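Local atomic coordinates of glycosyl hydrolase family 2, TIM barrel domain protein (Parabacteroides merdae ATCC 43184, PDB entry 6DXU), a protein that hydrolyses beta-glucuronides, probably by the retaining mechanism of glycoside hydrolase family 2, as a beta-glucuronidase of a human gut bacterium. Residues Trp37-Gly42 against Leu70-Asn75; Asn185-Leu190 against Gly338-Met343; Glu724-Lys729 against Arg761-Lys766; Pro646-Trp649 against Arg655-Ile658. One frame throughout, in Å; residues are numbered along the deposited sequence.

In the fold
The four contacts fall into two pairs, one nearer the middle of the chain and one in its outlying C-terminal part. Contacts 1 and 2, with centres about 9 Å apart, run from the interior of the sugar-binding domain to its border with the TIM barrel; the loop 70-75 is shared ground, its Phe74 N probably hydrogen-bonded to Gly188 O. A bound sodium ion lies about 9 Å from the Tyr187 side chain. Contacts 3 and 4, centres about 11 Å apart, meet where strand 715-726 runs beside strand 647-649. Contact 3 ends at Lys766, which lines a bicine pocket, and the Trp649 side chain of contact 4 is about 13 Å from a bicine. Between the pairs, centres are 39 to 47 Å apart.

Contact 1: Trp37-Gly42 against Leu70-Asn75; sequences WEYLKG and LPHCFN
Tyr39 receives the imidazole of His72 on one face of its ring: His72 CE1 stands over the middle of the phenol, 3.5 Å from Tyr39 CD2. The pair is edge-to-face, with planes at 50° and centroids 4.4 Å apart. Both side chains leave the backbone with CG opposite the main-chain N (chi1 161° for Tyr39, 174° for His72), which sends each ring toward the other segment. His72 ND1 is hydrogen-bonded to Tyr93 OH, fixing how the imidazole is turned. Strand 37-41 belongs to an antiparallel sheet of the family 2 sugar-binding domain, a jelly-roll-like beta-sandwich, and the loop 70-75 that follows edge strand 66-68 packs its side chains on Trp37 and Tyr39. Phe74 completes the aromatic cluster. Its ring is nearly parallel to that of Tyr39 but slid aside, so they scarcely overlap, although Phe74 CE1 comes within 3.4 Å of Tyr39 CE1. A tyrosine suits this place because its hydroxyl, lying against Phe74 CD1, reaches a water 2.8 Å from Tyr39 OH, which donates to Phe74 O. At the other end of the contact, Leu70 CD1 sits over the face of the Trp37 indole, 3.5 Å from the five-membered-ring centroid in a CH-pi contact, just before the cis peptide that leads into Pro71.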
loop_
_atom_site.group_PDB
_atom_site.type_symbol
_atom_site.label_atom_id
_atom_site.label_comp_id
_atom_site.label_asym_id
_atom_site.label_seq_id
_atom_site.Cartn_x
_atom_site.Cartn_y
_atom_site.Cartn_z
ATOM N N TRP D 37 -1.822 28.158 22.422
ATOM C CA TRP D 37 -1.173 27.118 21.638
ATOM C C TRP D 37 0.190 26.786 22.226
ATOM O O TRP D 37 0.828 27.629 22.860
ATOM C CB TRP D 37 -1.001 27.554 20.181
ATOM C CG TRP D 37 -2.286 27.554 19.396
ATOM C CD1 TRP D 37 -3.169 28.583 19.268
ATOM C CD2 TRP D 37 -2.796 26.481 18.593
ATOM N NE1 TRP D 37 -4.215 28.212 18.458
ATOM C CE2 TRP D 37 -4.007 26.928 18.021
ATOM C CE3 TRP D 37 -2.356 25.182 18.316
ATOM C CZ2 TRP D 37 -4.780 26.127 17.176
ATOM C CZ3 TRP D 37 -3.126 24.380 17.477
ATOM C CH2 TRP D 37 -4.320 24.852 16.918
ATOM N N GLU D 38 0.635 25.555 21.993
ATOM C CA GLU D 38 2.006 25.158 22.272
ATOM C C GLU D 38 2.634 24.558 21.026
ATOM O O GLU D 38 1.961 23.910 20.217
ATOM C CB GLU D 38 2.064 24.166 23.411
ATOM C CG GLU D 38 1.580 24.744 24.727
ATOM C CD GLU D 38 1.461 23.670 25.787
ATOM O OE1 GLU D 38 2.382 23.558 26.620
ATOM O OE2 GLU D 38 0.461 22.916 25.765
ATOM N N TYR D 39 3.946 24.742 20.904
ATOM C CA TYR D 39 4.693 24.366 19.714
ATOM C C TYR D 39 5.845 23.451 20.109
ATOM O O TYR D 39 6.545 23.721 21.093
ATOM C CB TYR D 39 5.244 25.611 19.015
ATOM C CG TYR D 39 6.379 25.344 18.048
ATOM C CD1 TYR D 39 6.175 24.577 16.918
ATOM C CD2 TYR D 39 7.642 25.884 18.250
ATOM C CE1 TYR D 39 7.204 24.326 16.027
ATOM C CE2 TYR D 39 8.674 25.650 17.356
ATOM C CZ TYR D 39 8.440 24.866 16.242
ATOM O OH TYR D 39 9.440 24.599 15.333
ATOM N N LEU D 40 6.050 22.386 19.334
ATOM C CA LEU D 40 7.193 21.497 19.519
ATOM C C LEU D 40 7.959 21.403 18.203
ATOM O O LEU D 40 7.410 20.955 17.190
ATOM C CB LEU D 40 6.757 20.102 19.971
ATOM C CG LEU D 40 7.927 19.124 20.148
ATOM C CD1 LEU D 40 8.737 19.523 21.397
ATOM C CD2 LEU D 40 7.433 17.713 20.292
ATOM N N LYS D 41 9.221 21.827 18.214
ATOM C CA LYS D 41 10.095 21.597 17.074
ATOM C C LYS D 41 10.472 20.119 17.035
ATOM O O LYS D 41 10.997 19.580 18.013
ATOM C CB LYS D 41 11.339 22.474 17.174
ATOM C CG LYS D 41 12.386 22.247 16.073
ATOM C CD LYS D 41 13.702 22.977 16.409
ATOM C CE LYS D 41 14.877 22.599 15.486
ATOM N NZ LYS D 41 15.370 21.183 15.670
ATOM N N GLY D 42 10.163 19.451 15.942
ATOM C CA GLY D 42 10.478 18.041 15.815
ATOM C C GLY D 42 9.229 17.180 15.885
ATOM O O GLY D 42 8.126 17.641 16.173
ATOM N N LEU D 70 -0.548 32.239 17.720
ATOM C CA LEU D 70 -0.546 32.118 16.267
ATOM C C LEU D 70 -0.898 33.460 15.634
ATOM O O LEU D 70 -1.553 34.298 16.261
ATOM C CB LEU D 70 -1.553 31.046 15.812
ATOM C CG LEU D 70 -1.361 29.603 16.275
ATOM C CD1 LEU D 70 -2.359 28.682 15.534
ATOM C CD2 LEU D 70 0.066 29.164 16.045
ATOM N N PRO D 71 -0.460 33.718 14.390
ATOM C CA PRO D 71 0.323 32.849 13.508
ATOM C C PRO D 71 1.769 32.688 13.974
ATOM O O PRO D 71 2.303 33.535 14.690
ATOM C CB PRO D 71 0.253 33.556 12.158
ATOM C CG PRO D 71 0.096 34.998 12.510
ATOM C CD PRO D 71 -0.755 35.020 13.766
ATOM N N HIS D 72 2.372 31.579 13.573
ATOM C CA HIS D 72 3.680 31.173 14.055
ATOM C C HIS D 72 4.438 30.506 12.927
ATOM O O HIS D 72 3.854 29.745 12.144
ATOM C CB HIS D 72 3.550 30.193 15.222
ATOM C CG HIS D 72 4.860 29.618 15.676
ATOM N ND1 HIS D 72 5.348 28.413 15.219
ATOM C CD2 HIS D 72 5.780 30.092 16.548
ATOM C CE1 HIS D 72 6.505 28.160 15.807
ATOM N NE2 HIS D 72 6.797 29.171 16.609
ATOM N N CYS D 73 5.747 30.749 12.880
ATOM C CA CYS D 73 6.619 30.140 11.885
ATOM C C CYS D 73 7.793 29.465 12.585
ATOM O O CYS D 73 8.388 30.048 13.507
ATOM C CB CYS D 73 7.108 31.199 10.884
ATOM S SG CYS D 73 8.206 30.530 9.624
ATOM N N PHE D 74 8.111 28.227 12.157
ATOM C CA PHE D 74 9.246 27.498 12.724
ATOM C C PHE D 74 10.517 28.330 12.706
ATOM O O PHE D 74 11.399 28.140 13.550
ATOM C CB PHE D 74 9.568 26.223 11.927
ATOM C CG PHE D 74 8.500 25.157 11.925
ATOM C CD1 PHE D 74 7.373 25.243 12.716
ATOM C CD2 PHE D 74 8.678 24.020 11.133
ATOM C CE1 PHE D 74 6.420 24.227 12.698
ATOM C CE2 PHE D 74 7.737 22.994 11.121
ATOM C CZ PHE D 74 6.609 23.102 11.904
ATOM N N ASN D 75 10.642 29.219 11.723
ATOM C CA ASN D 75 11.909 29.813 11.324
ATOM C C ASN D 75 11.989 31.295 11.659
ATOM O O ASN D 75 12.759 32.024 11.026
ATOM C CB ASN D 75 12.100 29.602 9.829
ATOM C CG ASN D 75 11.891 28.154 9.436
ATOM O OD1 ASN D 75 10.888 27.799 8.807
ATOM N ND2 ASN D 75 12.831 27.310 9.821
HETATM O O HOH W 1 11.789 26.115 15.442
#

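Contact 2: Asn185-Leu190 against Gly338-Met343; sequences NIYGGL and GVAQAM
Tyr187 lays one face of its ring against the methyl of Ala340, whose CB is 3.5 Å from Tyr187 CZ and makes a CH-pi contact 27° off the ring normal. The methyl lies toward the hydroxyl end of the ring; Asn185 CB backs the other face, so the phenol is held between the two. Ala340 belongs to a type II' turn from Val339 to Ala342, closed by Ala342 N donating to Val339 O at 3.0 Å. Its positive phi, 55°, is a value that favours glycine and is unusual for alanine; what the methyl gains is the contact with the ring. Gln341 follows, with CG opposite its backbone N (chi1 -171°) and the chain extended, which carries the amide along the ring to its near edge. There Gln341 OE1 lies in the ring plane, 3.5 Å from Tyr187 CB. A water ties this oxygen back to the loop: it donates to Gln341 OE1 at 2.8 Å and accepts from Tyr187 N at 3.2 Å. The polar ends are anchored on barrel residues, Tyr187 OH on Asp335 and Gln341 NE2 on Glu334. The arrangement is a domain interface of the family 2 hydrolases, in which a loop of the sugar-binding domain docks on the beta-alpha loop between strand 323-331 and helix 345-357 of the TIM barrel.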
loop_
_atom_site.group_PDB
_atom_site.type_symbol
_atom_site.label_atom_id
_atom_site.label_comp_id
_atom_site.label_asym_id
_atom_site.label_seq_id
_atom_site.Cartn_x
_atom_site.Cartn_y
_atom_site.Cartn_z
ATOM N N ASN D 185 13.085 31.260 1.672
ATOM C CA ASN D 185 12.896 30.165 2.613
ATOM C C ASN D 185 11.582 29.456 2.354
ATOM O O ASN D 185 10.539 30.099 2.188
ATOM C CB ASN D 185 12.896 30.676 4.049
ATOM C CG ASN D 185 14.217 31.280 4.439
ATOM O OD1 ASN D 185 15.230 30.602 4.455
ATOM N ND2 ASN D 185 14.209 32.558 4.752
ATOM N N ILE D 186 11.638 28.126 2.369
ATOM C CA ILE D 186 10.440 27.289 2.296
ATOM C C ILE D 186 10.025 27.053 3.742
ATOM O O ILE D 186 10.439 26.089 4.400
ATOM C CB ILE D 186 10.694 25.997 1.533
ATOM C CG1 ILE D 186 11.269 26.345 0.157
ATOM C CG2 ILE D 186 9.382 25.204 1.369
ATOM C CD1 ILE D 186 11.648 25.118 -0.659
ATOM N N TYR D 187 9.215 27.962 4.245
ATOM C CA TYR D 187 8.980 28.084 5.674
ATOM C C TYR D 187 8.055 26.985 6.182
ATOM O O TYR D 187 7.303 26.363 5.423
ATOM C CB TYR D 187 8.369 29.444 5.976
ATOM C CG TYR D 187 9.349 30.584 6.085
ATOM C CD1 TYR D 187 10.507 30.467 6.867
ATOM C CD2 TYR D 187 9.080 31.815 5.477
ATOM C CE1 TYR D 187 11.391 31.548 7.007
ATOM C CE2 TYR D 187 9.959 32.912 5.620
ATOM C CZ TYR D 187 11.100 32.763 6.380
ATOM O OH TYR D 187 11.966 33.821 6.525
ATOM N N GLY D 188 8.092 26.764 7.492
ATOM C CA GLY D 188 7.256 25.760 8.124
ATOM C C GLY D 188 6.381 26.373 9.197
ATOM O O GLY D 188 6.757 27.367 9.826
ATOM N N GLY D 189 5.195 25.792 9.380
ATOM C CA GLY D 189 4.354 26.072 10.528
ATOM C C GLY D 189 3.025 26.711 10.160
ATOM O O GLY D 189 2.688 26.910 8.992
ATOM N N LEU D 190 2.268 27.042 11.210
ATOM C CA LEU D 190 0.940 27.647 11.080
ATOM C C LEU D 190 1.102 29.159 10.920
ATOM O O LEU D 190 0.721 29.966 11.775
ATOM C CB LEU D 190 0.074 27.290 12.287
ATOM C CG LEU D 190 -0.370 25.816 12.376
ATOM C CD1 LEU D 190 -1.110 25.499 13.698
ATOM C CD2 LEU D 190 -1.239 25.431 11.184
ATOM N N GLY D 338 11.439 39.317 12.799
ATOM C CA GLY D 338 10.986 38.734 14.040
ATOM C C GLY D 338 9.998 37.587 13.926
ATOM O O GLY D 338 9.849 36.832 14.892
ATOM N N VAL D 339 9.327 37.416 12.784
ATOM C CA VAL D 339 8.209 36.481 12.685
ATOM C C VAL D 339 8.290 35.588 11.452
ATOM O O VAL D 339 7.485 34.662 11.310
ATOM C CB VAL D 339 6.867 37.244 12.686
ATOM C CG1 VAL D 339 6.705 38.047 13.956
ATOM C CG2 VAL D 339 6.750 38.129 11.448
ATOM N N ALA D 340 9.242 35.848 10.554
ATOM C CA ALA D 340 9.355 35.093 9.285
ATOM C C ALA D 340 8.008 35.193 8.575
ATOM O O ALA D 340 7.462 36.304 8.449
ATOM C CB ALA D 340 9.844 33.659 9.549
ATOM N N GLN D 341 7.408 34.079 8.131
ATOM C CA GLN D 341 6.183 34.175 7.343
ATOM C C GLN D 341 4.962 34.563 8.178
ATOM O O GLN D 341 3.933 34.935 7.602
ATOM C CB GLN D 341 5.917 32.848 6.600
ATOM C CG GLN D 341 4.769 32.970 5.573
ATOM C CD GLN D 341 4.918 32.009 4.408
ATOM O OE1 GLN D 341 5.846 31.197 4.364
ATOM N NE2 GLN D 341 3.998 32.095 3.455
ATOM N N ALA D 342 5.050 34.521 9.512
ATOM C CA ALA D 342 3.882 34.702 10.385
ATOM C C ALA D 342 3.515 36.182 10.599
ATOM O O ALA D 342 3.481 36.697 11.721
ATOM C CB ALA D 342 4.147 34.012 11.717
ATOM N N MET D 343 3.188 36.863 9.503
ATOM C CA MET D 343 2.748 38.261 9.592
ATOM C C MET D 343 1.293 38.355 10.033
ATOM O O MET D 343 0.458 37.528 9.652
ATOM C CB MET D 343 2.920 38.961 8.250
ATOM C CG MET D 343 4.378 39.040 7.807
ATOM S SD MET D 343 4.597 39.951 6.266
ATOM C CE MET D 343 4.215 41.628 6.798
HETATM O O HOH W 2 7.675 30.126 2.545
#

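Contact 3: Glu724-Lys729 against Arg761-Lys766; sequences EYQTAK and RCLSSK
Arg761 reaches across to Gln726 and Glu724, passing Gln726 OE1 along most of its length. Its CB is already 3.8 Å from Gln726 OE1; CD then skirts the same oxygen, and a bend at chi3 (-66°) turns the guanidinium so that its NE/NH2 edge meets this oxygen. NE donates to Gln726 OE1 at 2.9 Å, nearly along the C=O axis, while NH2 meets that oxygen at 3.0 Å, in the carbonyl plane on a lone pair. Amide and guanidinium are almost coplanar, so this side-on grip places two donors on one acceptor. Gln726 lies at the end of strand 715-726, part of a beta-sandwich, whereas Arg761 lies in the loop between strands 747-755 and 768-775 of the C-terminal beta domain; the contact therefore joins two neighbouring domains. At its far end the guanidinium holds Glu724 end-on in a salt bridge: NH1 to Glu724 OE1 at 2.9 Å and NH2 to Glu724 OE2 at 2.6 Å. The carboxylate is turned 50° from the guanidinium plane, and OE2 is met from above its own plane. Glutamine suits the middle position because its other end is a donor: Gln726 NE2 binds Ala728 O at 3.1 Å, fixing the flip of the amide, with a weak bond to Arg761 O besides. Leu763, in the type I turn from Cys762 to Ser765, presses CD1 against Gln726 CD at 3.6 Å.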
loop_
_atom_site.group_PDB
_atom_site.type_symbol
_atom_site.label_atom_id
_atom_site.label_comp_id
_atom_site.label_asym_id
_atom_site.label_seq_id
_atom_site.Cartn_x
_atom_site.Cartn_y
_atom_site.Cartn_z
ATOM N N GLU D 724 27.505 65.314 9.488
ATOM C CA GLU D 724 28.874 65.683 9.779
ATOM C C GLU D 724 29.729 65.520 8.530
ATOM O O GLU D 724 29.470 64.665 7.675
ATOM C CB GLU D 724 29.430 64.814 10.904
ATOM C CG GLU D 724 30.646 65.409 11.582
ATOM C CD GLU D 724 31.246 64.482 12.615
ATOM O OE1 GLU D 724 30.505 63.636 13.159
ATOM O OE2 GLU D 724 32.462 64.595 12.869
ATOM N N TYR D 725 30.774 66.336 8.435
ATOM C CA TYR D 725 31.713 66.260 7.326
ATOM C C TYR D 725 33.111 66.063 7.889
ATOM O O TYR D 725 33.566 66.851 8.727
ATOM C CB TYR D 725 31.633 67.519 6.453
ATOM C CG TYR D 725 32.443 67.443 5.172
ATOM C CD1 TYR D 725 32.140 66.507 4.183
ATOM C CD2 TYR D 725 33.495 68.325 4.941
ATOM C CE1 TYR D 725 32.887 66.434 3.014
ATOM C CE2 TYR D 725 34.240 68.260 3.778
ATOM C CZ TYR D 725 33.928 67.315 2.813
ATOM O OH TYR D 725 34.663 67.257 1.646
ATOM N N GLN D 726 33.790 65.020 7.425
ATOM C CA GLN D 726 35.100 64.646 7.937
ATOM C C GLN D 726 36.130 64.836 6.837
ATOM O O GLN D 726 35.978 64.292 5.743
ATOM C CB GLN D 726 35.111 63.194 8.426
ATOM C CG GLN D 726 36.494 62.679 8.819
ATOM C CD GLN D 726 36.449 61.284 9.430
ATOM O OE1 GLN D 726 35.596 60.994 10.277
ATOM N NE2 GLN D 726 37.371 60.420 9.013
ATOM N N THR D 727 37.173 65.615 7.127
ATOM C CA THR D 727 38.262 65.786 6.174
ATOM C C THR D 727 39.463 64.896 6.470
ATOM O O THR D 727 40.299 64.702 5.584
ATOM C CB THR D 727 38.713 67.256 6.127
ATOM O OG1 THR D 727 39.050 67.706 7.444
ATOM C CG2 THR D 727 37.583 68.133 5.589
ATOM N N ALA D 728 39.575 64.350 7.681
ATOM C CA ALA D 728 40.694 63.470 8.009
ATOM C C ALA D 728 40.606 62.153 7.243
ATOM O O ALA D 728 39.534 61.545 7.149
ATOM C CB ALA D 728 40.718 63.194 9.510
ATOM N N LYS D 729 41.728 61.715 6.679
ATOM C CA LYS D 729 41.803 60.411 6.039
ATOM C C LYS D 729 42.132 59.342 7.075
ATOM O O LYS D 729 42.772 59.616 8.090
ATOM C CB LYS D 729 42.842 60.410 4.914
ATOM C CG LYS D 729 42.448 61.281 3.715
ATOM C CD LYS D 729 43.344 61.032 2.504
ATOM C CE LYS D 729 42.813 61.748 1.265
ATOM N NZ LYS D 729 41.377 61.423 1.017
ATOM N N ARG D 761 37.846 57.776 12.318
ATOM C CA ARG D 761 36.768 56.886 11.892
ATOM C C ARG D 761 37.038 56.350 10.488
ATOM O O ARG D 761 37.296 57.120 9.556
ATOM C CB ARG D 761 35.430 57.618 11.928
ATOM C CG ARG D 761 34.984 58.017 13.319
ATOM C CD ARG D 761 33.761 58.909 13.267
ATOM N NE ARG D 761 34.071 60.186 12.635
ATOM C CZ ARG D 761 33.335 61.285 12.758
ATOM N NH1 ARG D 761 32.231 61.273 13.492
ATOM N NH2 ARG D 761 33.712 62.398 12.147
ATOM N N CYS D 762 36.945 55.027 10.334
ATOM C CA CYS D 762 37.159 54.360 9.046
ATOM C C CYS D 762 35.846 54.350 8.267
ATOM O O CYS D 762 35.120 53.355 8.223
ATOM C CB CYS D 762 37.668 52.942 9.256
ATOM S SG CYS D 762 39.186 52.802 10.228
ATOM N N LEU D 763 35.574 55.461 7.586
ATOM C CA LEU D 763 34.248 55.685 7.025
ATOM C C LEU D 763 33.924 54.810 5.815
ATOM O O LEU D 763 32.768 54.815 5.378
ATOM C CB LEU D 763 34.088 57.152 6.641
ATOM C CG LEU D 763 34.125 58.102 7.836
ATOM C CD1 LEU D 763 34.080 59.546 7.361
ATOM C CD2 LEU D 763 32.977 57.789 8.809
ATOM N N SER D 764 34.882 54.084 5.249
ATOM C CA SER D 764 34.587 53.205 4.124
ATOM C C SER D 764 34.591 51.737 4.520
ATOM O O SER D 764 34.448 50.863 3.647
ATOM C CB SER D 764 35.572 53.450 2.980
ATOM O OG SER D 764 36.877 53.107 3.382
ATOM N N SER D 765 34.719 51.442 5.812
ATOM C CA SER D 765 34.870 50.058 6.243
ATOM C C SER D 765 33.582 49.259 6.071
ATOM O O SER D 765 32.483 49.731 6.415
ATOM C CB SER D 765 35.323 49.999 7.709
ATOM O OG SER D 765 35.430 48.645 8.130
ATOM N N LYS D 766 33.735 48.032 5.567
ATOM C CA LYS D 766 32.674 47.034 5.494
ATOM C C LYS D 766 32.959 45.828 6.350
ATOM O O LYS D 766 32.342 44.772 6.155
ATOM C CB LYS D 766 32.456 46.556 4.085
ATOM C CG LYS D 766 32.000 47.667 3.339
ATOM C CD LYS D 766 31.936 47.273 1.931
ATOM C CE LYS D 766 31.164 48.277 1.127
ATOM N NZ LYS D 766 30.569 47.480 0.141
HETATM O O HOH W 3 37.223 60.715 12.905
#

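Contact 4: Pro646-Trp649 against Arg655-Ile658; sequences PVRW and RKEI
Arg648 reaches from strand 647-649 across a beta-sandwich to strand 655-658 in the facing sheet. The strand axes come no nearer than 9.6 Å and run at 130° to each other, so long side chains must span the gap. The tight part surrounds the guanidinium. Arg648 NH1 and NH2 both grip Glu657 O, at 2.8 and 3.1 Å; this oxygen lies in the guanidinium plane, although NH1 stands above the carbonyl plane. Lys656 CB covers one face of the guanidinium, 3.7 Å from Arg648 NH2, and Ile658 CG1 adds an apolar neighbour at the edge. Arginine fits because one planar group can fork onto a backbone oxygen and still bind others: NH2 also makes a salt bridge to Glu526, and NH1 a bond to Tyr697 OH. Glu526 serves Lys656 NZ too, which would offset the charges of these two cations. The looser side begins at the Glu657 side chain, partly exposed, whose carboxylate leads away from strand 647-649 to a salt bridge with Arg570. Trp649 CB points away from the facing strand, its indole meets Trp730 edge-to-face, and its N bonds to Glu526. Lysine is long enough to collect the Trp649 carbonyl: bends at chi2 and chi3 (-58° and -63°) curl the chain past Arg648 and bring Lys656 NZ to 2.9 Å from Trp649 O, in the carbonyl plane.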
loop_
_atom_site.group_PDB
_atom_site.type_symbol
_atom_site.label_atom_id
_atom_site.label_comp_id
_atom_site.label_asym_id
_atom_site.label_seq_id
_atom_site.Cartn_x
_atom_site.Cartn_y
_atom_site.Cartn_z
ATOM N N PRO D 646 25.278 59.673 8.404
ATOM C CA PRO D 646 25.626 60.680 9.423
ATOM C C PRO D 646 26.915 61.444 9.143
ATOM O O PRO D 646 27.043 62.617 9.530
ATOM C CB PRO D 646 25.746 59.845 10.705
ATOM C CG PRO D 646 26.102 58.486 10.243
ATOM C CD PRO D 646 25.358 58.299 8.935
ATOM N N VAL D 647 27.873 60.813 8.466
ATOM C CA VAL D 647 29.190 61.406 8.255
ATOM C C VAL D 647 29.572 61.296 6.781
ATOM O O VAL D 647 29.812 60.189 6.276
ATOM C CB VAL D 647 30.272 60.763 9.134
ATOM C CG1 VAL D 647 31.530 61.623 9.091
ATOM C CG2 VAL D 647 29.783 60.612 10.575
ATOM N N ARG D 648 29.639 62.438 6.099
ATOM C CA ARG D 648 30.227 62.534 4.770
ATOM C C ARG D 648 31.729 62.812 4.866
ATOM O O ARG D 648 32.273 63.068 5.948
ATOM C CB ARG D 648 29.528 63.620 3.964
ATOM C CG ARG D 648 28.092 63.277 3.606
ATOM C CD ARG D 648 27.560 64.226 2.522
ATOM N NE ARG D 648 28.131 63.882 1.225
ATOM C CZ ARG D 648 27.643 64.288 0.056
ATOM N NH1 ARG D 648 26.569 65.062 0.017
ATOM N NH2 ARG D 648 28.231 63.899 -1.072
ATOM N N TRP D 649 32.416 62.753 3.726
ATOM C CA TRP D 649 33.859 62.940 3.773
ATOM C C TRP D 649 34.393 63.453 2.440
ATOM O O TRP D 649 33.726 63.394 1.403
ATOM C CB TRP D 649 34.585 61.648 4.187
ATOM C CG TRP D 649 34.522 60.526 3.194
ATOM C CD1 TRP D 649 35.398 60.287 2.179
ATOM C CD2 TRP D 649 33.550 59.471 3.142
ATOM N NE1 TRP D 649 35.027 59.161 1.483
ATOM C CE2 TRP D 649 33.896 58.637 2.055
ATOM C CE3 TRP D 649 32.420 59.153 3.905
ATOM C CZ2 TRP D 649 33.148 57.506 1.705
ATOM C CZ3 TRP D 649 31.679 58.018 3.562
ATOM C CH2 TRP D 649 32.043 57.217 2.465
ATOM N N ARG D 655 33.282 70.672 -3.091
ATOM C CA ARG D 655 31.853 70.846 -3.320
ATOM C C ARG D 655 31.220 69.466 -3.482
ATOM O O ARG D 655 31.488 68.751 -4.452
ATOM C CB ARG D 655 31.599 71.755 -4.519
ATOM C CG ARG D 655 31.850 73.228 -4.172
ATOM C CD ARG D 655 31.350 74.162 -5.247
ATOM N NE ARG D 655 31.286 75.559 -4.811
ATOM C CZ ARG D 655 32.331 76.382 -4.762
ATOM N NH1 ARG D 655 33.540 75.952 -5.110
ATOM N NH2 ARG D 655 32.171 77.635 -4.362
ATOM N N LYS D 656 30.432 69.073 -2.487
ATOM C CA LYS D 656 29.835 67.747 -2.440
ATOM C C LYS D 656 28.486 67.746 -3.134
ATOM O O LYS D 656 27.683 68.670 -2.963
ATOM C CB LYS D 656 29.665 67.286 -0.993
ATOM C CG LYS D 656 30.936 67.370 -0.171
ATOM C CD LYS D 656 32.051 66.550 -0.793
ATOM C CE LYS D 656 31.691 65.077 -0.833
ATOM N NZ LYS D 656 32.832 64.225 -1.242
ATOM N N GLU D 657 28.227 66.678 -3.883
ATOM C CA GLU D 657 26.941 66.535 -4.546
ATOM C C GLU D 657 25.856 66.208 -3.526
ATOM O O GLU D 657 26.030 65.331 -2.671
ATOM C CB GLU D 657 27.015 65.445 -5.608
ATOM C CG GLU D 657 25.746 65.326 -6.444
ATOM C CD GLU D 657 25.935 64.410 -7.647
ATOM O OE1 GLU D 657 26.356 63.259 -7.455
ATOM O OE2 GLU D 657 25.669 64.844 -8.789
ATOM N N ILE D 658 24.747 66.941 -3.605
ATOM C CA ILE D 658 23.559 66.710 -2.796
ATOM C C ILE D 658 22.405 66.448 -3.751
ATOM O O ILE D 658 22.156 67.253 -4.659
ATOM C CB ILE D 658 23.246 67.912 -1.882
ATOM C CG1 ILE D 658 24.388 68.135 -0.877
ATOM C CG2 ILE D 658 21.915 67.710 -1.167
ATOM C CD1 ILE D 658 24.225 69.410 -0.052
#